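Local atomic coordinates of NAD(+) phosphorylase MbcT (PDB entry 6FKG), a protein that degrades NAD(+) by phosphorolysis as the toxin of a type II toxin-antitoxin system, causing cell death unless it is neutralized by the antitoxin MbcA. Residues Arg27-His32 against Arg90-Asp95; Glu7-Arg12 against Gln129-Ala134. All blocks are in the same frame, centred on the assembly; numbering follows the deposited sequence. Where two conformers were deposited one is given.

Contact 1 of 2, residues Arg27-His32 against Arg90-Asp95; sequences RYTGAH and RLHTID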
loop_
_atom_site.group_PDB
_atom_site.type_symbol
_atom_site.label_atom_id
_atom_site.label_comp_id
_atom_site.label_asym_id
_atom_site.label_seq_id
_atom_site.Cartn_x
_atom_site.Cartn_y
_atom_site.Cartn_z
ATOM N N ARG B 27 -8.605 -42.238 -18.248
ATOM C CA ARG B 27 -8.776 -41.029 -17.487
ATOM C C ARG B 27 -10.022 -41.175 -16.618
ATOM O O ARG B 27 -10.984 -41.776 -17.062
ATOM C CB ARG B 27 -8.930 -39.841 -18.437
ATOM C CG ARG B 27 -9.105 -38.561 -17.718
ATOM C CD ARG B 27 -9.651 -37.467 -18.613
ATOM N NE ARG B 27 -9.646 -36.244 -17.836
ATOM C CZ ARG B 27 -10.110 -35.087 -18.270
ATOM N NH1 ARG B 27 -10.614 -35.000 -19.501
ATOM N NH2 ARG B 27 -10.058 -34.021 -17.480
ATOM N N TYR B 28 -10.038 -40.603 -15.413
ATOM C CA TYR B 28 -11.288 -40.587 -14.653
ATOM C C TYR B 28 -11.728 -39.135 -14.442
ATOM O O TYR B 28 -10.910 -38.208 -14.418
ATOM C CB TYR B 28 -11.155 -41.363 -13.307
ATOM C CG TYR B 28 -10.411 -40.600 -12.235
ATOM C CD1 TYR B 28 -9.030 -40.494 -12.270
ATOM C CD2 TYR B 28 -11.091 -39.986 -11.192
ATOM C CE1 TYR B 28 -8.343 -39.782 -11.310
ATOM C CE2 TYR B 28 -10.409 -39.261 -10.226
ATOM C CZ TYR B 28 -9.041 -39.164 -10.291
ATOM O OH TYR B 28 -8.362 -38.450 -9.325
ATOM N N THR B 29 -13.043 -38.931 -14.383
ATOM C CA THR B 29 -13.610 -37.618 -14.134
ATOM C C THR B 29 -14.875 -37.822 -13.323
ATOM O O THR B 29 -15.406 -38.932 -13.263
ATOM C CB THR B 29 -14.007 -36.855 -15.438
ATOM O OG1 THR B 29 -15.098 -37.530 -16.071
ATOM C CG2 THR B 29 -12.836 -36.721 -16.399
ATOM N N GLY B 30 -15.379 -36.750 -12.728
ATOM C CA GLY B 30 -16.762 -36.746 -12.286
ATOM C C GLY B 30 -17.653 -37.156 -13.439
ATOM O O GLY B 30 -17.335 -36.897 -14.617
ATOM N N ALA B 31 -18.776 -37.783 -13.100
ATOM C CA ALA B 31 -19.657 -38.392 -14.086
ATOM C C ALA B 31 -20.254 -37.367 -15.051
ATOM O O ALA B 31 -20.647 -37.716 -16.166
ATOM C CB ALA B 31 -20.775 -39.167 -13.381
ATOM N N HIS B 32 -20.308 -36.111 -14.618
ATOM C CA HIS B 32 -20.932 -35.041 -15.403
ATOM C C HIS B 32 -19.953 -34.311 -16.318
ATOM O O HIS B 32 -20.368 -33.466 -17.123
ATOM C CB HIS B 32 -21.602 -34.014 -14.480
ATOM C CG HIS B 32 -22.734 -34.565 -13.672
ATOM N ND1 HIS B 32 -23.932 -34.951 -14.235
ATOM C CD2 HIS B 32 -22.859 -34.776 -12.341
ATOM C CE1 HIS B 32 -24.740 -35.389 -13.287
ATOM N NE2 HIS B 32 -24.111 -35.295 -12.128
ATOM N N ARG B 90 -16.650 -41.418 -13.445
ATOM C CA ARG B 90 -16.634 -42.321 -14.584
ATOM C C ARG B 90 -15.208 -42.550 -15.073
ATOM O O ARG B 90 -14.334 -41.687 -14.915
ATOM C CB ARG B 90 -17.522 -41.784 -15.714
ATOM C CG ARG B 90 -19.015 -41.892 -15.395
ATOM C CD ARG B 90 -19.886 -41.561 -16.592
ATOM N NE ARG B 90 -21.296 -41.842 -16.332
ATOM C CZ ARG B 90 -22.295 -41.333 -17.042
ATOM N NH1 ARG B 90 -23.552 -41.640 -16.743
ATOM N NH2 ARG B 90 -22.035 -40.512 -18.050
ATOM N N LEU B 91 -14.990 -43.724 -15.650
ATOM C CA LEU B 91 -13.703 -44.114 -16.184
ATOM C C LEU B 91 -13.787 -44.127 -17.701
ATOM O O LEU B 91 -14.580 -44.870 -18.288
ATOM C CB LEU B 91 -13.290 -45.504 -15.662
ATOM C CG LEU B 91 -11.990 -46.055 -16.254
ATOM C CD1 LEU B 91 -10.788 -45.190 -15.894
ATOM C CD2 LEU B 91 -11.789 -47.479 -15.772
ATOM N N HIS B 92 -12.955 -43.301 -18.319
ATOM C CA HIS B 92 -12.929 -43.133 -19.765
ATOM C C HIS B 92 -11.762 -43.837 -20.402
ATOM O O HIS B 92 -10.619 -43.650 -20.000
ATOM C CB HIS B 92 -12.856 -41.653 -20.115
ATOM C CG HIS B 92 -13.855 -40.826 -19.387
ATOM N ND1 HIS B 92 -15.208 -40.907 -19.644
ATOM C CD2 HIS B 92 -13.708 -39.913 -18.399
ATOM C CE1 HIS B 92 -15.848 -40.066 -18.848
ATOM N NE2 HIS B 92 -14.960 -39.453 -18.082
ATOM N N THR B 93 -12.064 -44.637 -21.408
ATOM C CA THR B 93 -11.056 -45.295 -22.210
ATOM C C THR B 93 -10.842 -44.442 -23.447
ATOM O O THR B 93 -11.778 -44.231 -24.211
ATOM C CB THR B 93 -11.500 -46.696 -22.614
ATOM O OG1 THR B 93 -11.794 -47.457 -21.437
ATOM C CG2 THR B 93 -10.416 -47.393 -23.417
ATOM N N ILE B 94 -9.625 -43.944 -23.624
ATOM C CA ILE B 94 -9.327 -42.984 -24.683
ATOM C C ILE B 94 -8.124 -43.457 -25.475
ATOM O O ILE B 94 -7.019 -43.568 -24.941
ATOM C CB ILE B 94 -9.061 -41.577 -24.113
ATOM C CG1 ILE B 94 -10.312 -41.057 -23.385
ATOM C CG2 ILE B 94 -8.622 -40.613 -25.233
ATOM C CD1 ILE B 94 -10.065 -39.861 -22.459
ATOM N N ASP B 95 -8.354 -43.764 -26.747
ATOM C CA ASP B 95 -7.279 -44.154 -27.649
ATOM C C ASP B 95 -6.474 -42.931 -28.088
ATOM O O ASP B 95 -7.032 -41.935 -28.570
ATOM C CB ASP B 95 -7.831 -44.882 -28.879
ATOM C CG ASP B 95 -8.208 -46.322 -28.594
ATOM O OD1 ASP B 95 -7.755 -46.874 -27.572
ATOM O OD2 ASP B 95 -8.941 -46.914 -29.413
#

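Contact 2 of 2, residues Glu7-Arg12 against Gln129-Ala134; sequences EGLVQR and QAVGHA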
loop_
_atom_site.group_PDB
_atom_site.type_symbol
_atom_site.label_atom_id
_atom_site.label_comp_id
_atom_site.label_asym_id
_atom_site.label_seq_id
_atom_site.Cartn_x
_atom_site.Cartn_y
_atom_site.Cartn_z
ATOM N N GLU B 7 15.620 -19.953 -20.799
ATOM C CA GLU B 7 16.145 -20.258 -22.130
ATOM C C GLU B 7 16.870 -21.616 -22.182
ATOM O O GLU B 7 16.724 -22.374 -23.147
ATOM C CB GLU B 7 17.096 -19.153 -22.601
ATOM C CG GLU B 7 17.718 -19.445 -23.966
ATOM C CD GLU B 7 18.839 -18.490 -24.333
ATOM O OE1 GLU B 7 18.893 -17.376 -23.767
ATOM O OE2 GLU B 7 19.670 -18.860 -25.192
ATOM N N GLY B 8 17.648 -21.907 -21.144
ATOM C CA GLY B 8 18.398 -23.152 -21.054
ATOM C C GLY B 8 17.487 -24.371 -21.046
ATOM O O GLY B 8 17.743 -25.348 -21.748
ATOM N N LEU B 9 16.415 -24.310 -20.260
ATOM C CA LEU B 9 15.461 -25.418 -20.191
ATOM C C LEU B 9 14.718 -25.607 -21.497
ATOM O O LEU B 9 14.514 -26.737 -21.941
ATOM C CB LEU B 9 14.455 -25.201 -19.063
ATOM C CG LEU B 9 13.363 -26.264 -18.902
ATOM C CD1 LEU B 9 13.966 -27.588 -18.405
ATOM C CD2 LEU B 9 12.283 -25.761 -17.952
ATOM N N VAL B 10 14.301 -24.501 -22.110
ATOM C CA VAL B 10 13.624 -24.570 -23.392
ATOM C C VAL B 10 14.554 -25.229 -24.417
ATOM O O VAL B 10 14.132 -26.100 -25.174
ATOM C CB VAL B 10 13.182 -23.168 -23.889
ATOM C CG1 VAL B 10 12.609 -23.253 -25.292
ATOM C CG2 VAL B 10 12.142 -22.557 -22.949
ATOM N N GLN B 11 15.820 -24.821 -24.423
ATOM C CA GLN B 11 16.776 -25.347 -25.392
ATOM C C GLN B 11 16.976 -26.843 -25.195
ATOM O O GLN B 11 16.999 -27.611 -26.160
ATOM C CB GLN B 11 18.121 -24.629 -25.283
ATOM C CG GLN B 11 19.021 -24.830 -26.496
ATOM C CD GLN B 11 18.628 -23.940 -27.674
ATOM O OE1 GLN B 11 17.777 -23.058 -27.547
ATOM N NE2 GLN B 11 19.261 -24.164 -28.822
ATOM N N ARG B 12 17.113 -27.254 -23.939
ATOM C CA ARG B 12 17.347 -28.661 -23.634
ATOM C C ARG B 12 16.158 -29.509 -24.049
ATOM O O ARG B 12 16.328 -30.587 -24.611
ATOM C CB ARG B 12 17.636 -28.852 -22.147
ATOM C CG ARG B 12 18.993 -28.345 -21.724
ATOM C CD ARG B 12 20.064 -28.837 -22.675
ATOM N NE ARG B 12 21.343 -29.015 -22.000
ATOM C CZ ARG B 12 21.617 -30.018 -21.173
ATOM N NH1 ARG B 12 20.698 -30.941 -20.913
ATOM N NH2 ARG B 12 22.810 -30.096 -20.603
ATOM N N GLN B 129 6.159 -28.576 -13.446
ATOM C CA GLN B 129 5.329 -27.574 -14.127
ATOM C C GLN B 129 6.135 -26.749 -15.122
ATOM O O GLN B 129 5.653 -26.427 -16.205
ATOM C CB GLN B 129 4.654 -26.654 -13.112
ATOM C CG GLN B 129 3.527 -27.334 -12.343
ATOM C CD GLN B 129 2.893 -26.420 -11.316
ATOM O OE1 GLN B 129 3.583 -25.665 -10.632
ATOM N NE2 GLN B 129 1.569 -26.467 -11.215
ATOM N N ALA B 130 7.366 -26.405 -14.760
ATOM C CA ALA B 130 8.217 -25.651 -15.669
ATOM C C ALA B 130 8.507 -26.472 -16.917
ATOM O O ALA B 130 8.532 -25.942 -18.030
ATOM C CB ALA B 130 9.511 -25.250 -14.989
ATOM N N VAL B 131 8.712 -27.773 -16.729
ATOM C CA VAL B 131 8.986 -28.654 -17.858
ATOM C C VAL B 131 7.750 -28.791 -18.763
ATOM O O VAL B 131 7.861 -28.695 -19.995
ATOM C CB VAL B 131 9.472 -30.050 -17.370
ATOM C CG1 VAL B 131 9.539 -31.032 -18.522
ATOM C CG2 VAL B 131 10.842 -29.925 -16.701
ATOM N N GLY B 132 6.577 -29.003 -18.169
ATOM C CA GLY B 132 5.344 -29.070 -18.953
ATOM C C GLY B 132 5.074 -27.753 -19.663
ATOM O O GLY B 132 4.662 -27.730 -20.824
ATOM N N HIS B 133 5.318 -26.644 -18.973
ATOM C CA HIS B 133 5.156 -25.326 -19.578
ATOM C C HIS B 133 6.023 -25.199 -20.830
ATOM O O HIS B 133 5.561 -24.760 -21.879
ATOM C CB HIS B 133 5.522 -24.242 -18.577
ATOM C CG HIS B 133 5.282 -22.847 -19.065
ATOM N ND1 HIS B 133 5.793 -21.741 -18.420
ATOM C CD2 HIS B 133 4.562 -22.372 -20.110
ATOM C CE1 HIS B 133 5.414 -20.644 -19.056
ATOM N NE2 HIS B 133 4.671 -21.003 -20.090
ATOM N N ALA B 134 7.285 -25.588 -20.716
ATOM C CA ALA B 134 8.214 -25.458 -21.840
ATOM C C ALA B 134 7.816 -26.360 -23.011
ATOM O O ALA B 134 7.918 -25.954 -24.167
ATOM C CB ALA B 134 9.637 -25.772 -21.388
#

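Contact 1 of 2, residues Arg27-His32 against Arg90-Asp95
Thr29 and His92 meet because their first torsions turn OG1 and the imidazole toward each other on the same face of the sheet. In Thr29, chi1 of 67° sets OG1 between its own backbone N and carbonyl carbon. In His92, chi1 of -49° lays the ring back beside its backbone N. The two side chains cross at about a right angle. His92 NE2 donates to Thr29 OG1 at 2.8 Å, and the hydroxyl oxygen lies in the ring plane. Thr29 OG1 in turn donates to Gly30 O at 2.7 Å, reaching it from above the carbonyl plane. Ser172 OG is hydrogen-bonded to His92 ND1; with both ring nitrogens engaged, the rotation of the ring should be fixed.

The backbones beneath pair antiparallel. Arg27 and His92 form one hydrogen-bonded pair, with His92 N to Arg27 O at 2.8 Å. Thr29 and Arg90 form the next, with Arg90 N to Thr29 O at 2.8 Å. Between them lies the non-hydrogen-bonded pair Tyr28 and Leu91, where Tyr28 CA points a C-H at Arg90 O, 3.2 Å away. Past the strand end, Ala31 CB lies over one face of the Arg90 guanidinium and touches Arg90 CG at 3.8 Å; Arg90 NE forms a salt bridge with Asp174. The extended Arg27 chain leads away to Ala35 O, Ser37 O and Glu111 O of an MbcA chain. Tyr28 and Leu91 instead face helix 63-76. This is the antiparallel ladder between strands 19-30 and 89-103, one pairing of the mixed sheet in the RES domain.

Contact 2 of 2, residues Glu7-Arg12 against Gln129-Ala134
Leu9 reaches from helix 7-16 to helix 126-137 with both of its methyl groups. CG stands anti to the backbone N (chi1 178°), which carries the branched end out toward the second helix. Leu9 CD2 comes down on the turn between Ala130 and Ala134. Leu9 CD2 lies 3.8 Å from Ala130 O and only packs against it. Ala130 O accepts a hydrogen bond from Ala134 N within its own helix. The same methyl, Leu9 CD2, is 4.1 Å from Ala130 CB. On the other branch, Leu9 CD1 touches Val131 CG2 at 4.3 Å.

Ala134 is the second main element. Its CB points at the first helix and meets two consecutive residues there. Leu9 CD2 is 4.3 Å from Ala134 CB, and Val10 CG2 is 4.4 Å from Ala134 CB. The CA atoms of Val10 and Ala134 are 5.7 Å apart. Val10 takes a smaller share, as does Val131. No hydrogen bond crosses the interface, and the contacts are all of van der Waals type.

The segment axes come within 9.9 Å and cross at -62°. Ile13, one turn further along helix 7-16, extends the packing against Val131 and Ala134. Leu138 adds to it beside Val10, and Leu104 beside Val131. Helix 7-16 thus lies across helix 126-137, and MbcA chains touch both: Val7 of one packs on Val10, while Val45 and Pro47 of another pack on Leu9 and Ala130.

Contact 1 and contact 2 lie on opposite sides of the chain's centre. Their centres are 29 Å apart and their nearest atoms about 15 Å, so they do not touch. They are linked along the chain, since helix 7-16 is followed directly by strand 19-30. Both segments of contact 1 fall, in sequence, between the two segments of contact 2. Both contacts border MbcA, the antitoxin that blocks access to the active site: contact 1 bonds to one of its chains, and residues of contact 2 meet two. A glycerol molecule, probably from the crystallisation liquor, lies about 4 Å from the side chain of Leu91 in contact 1.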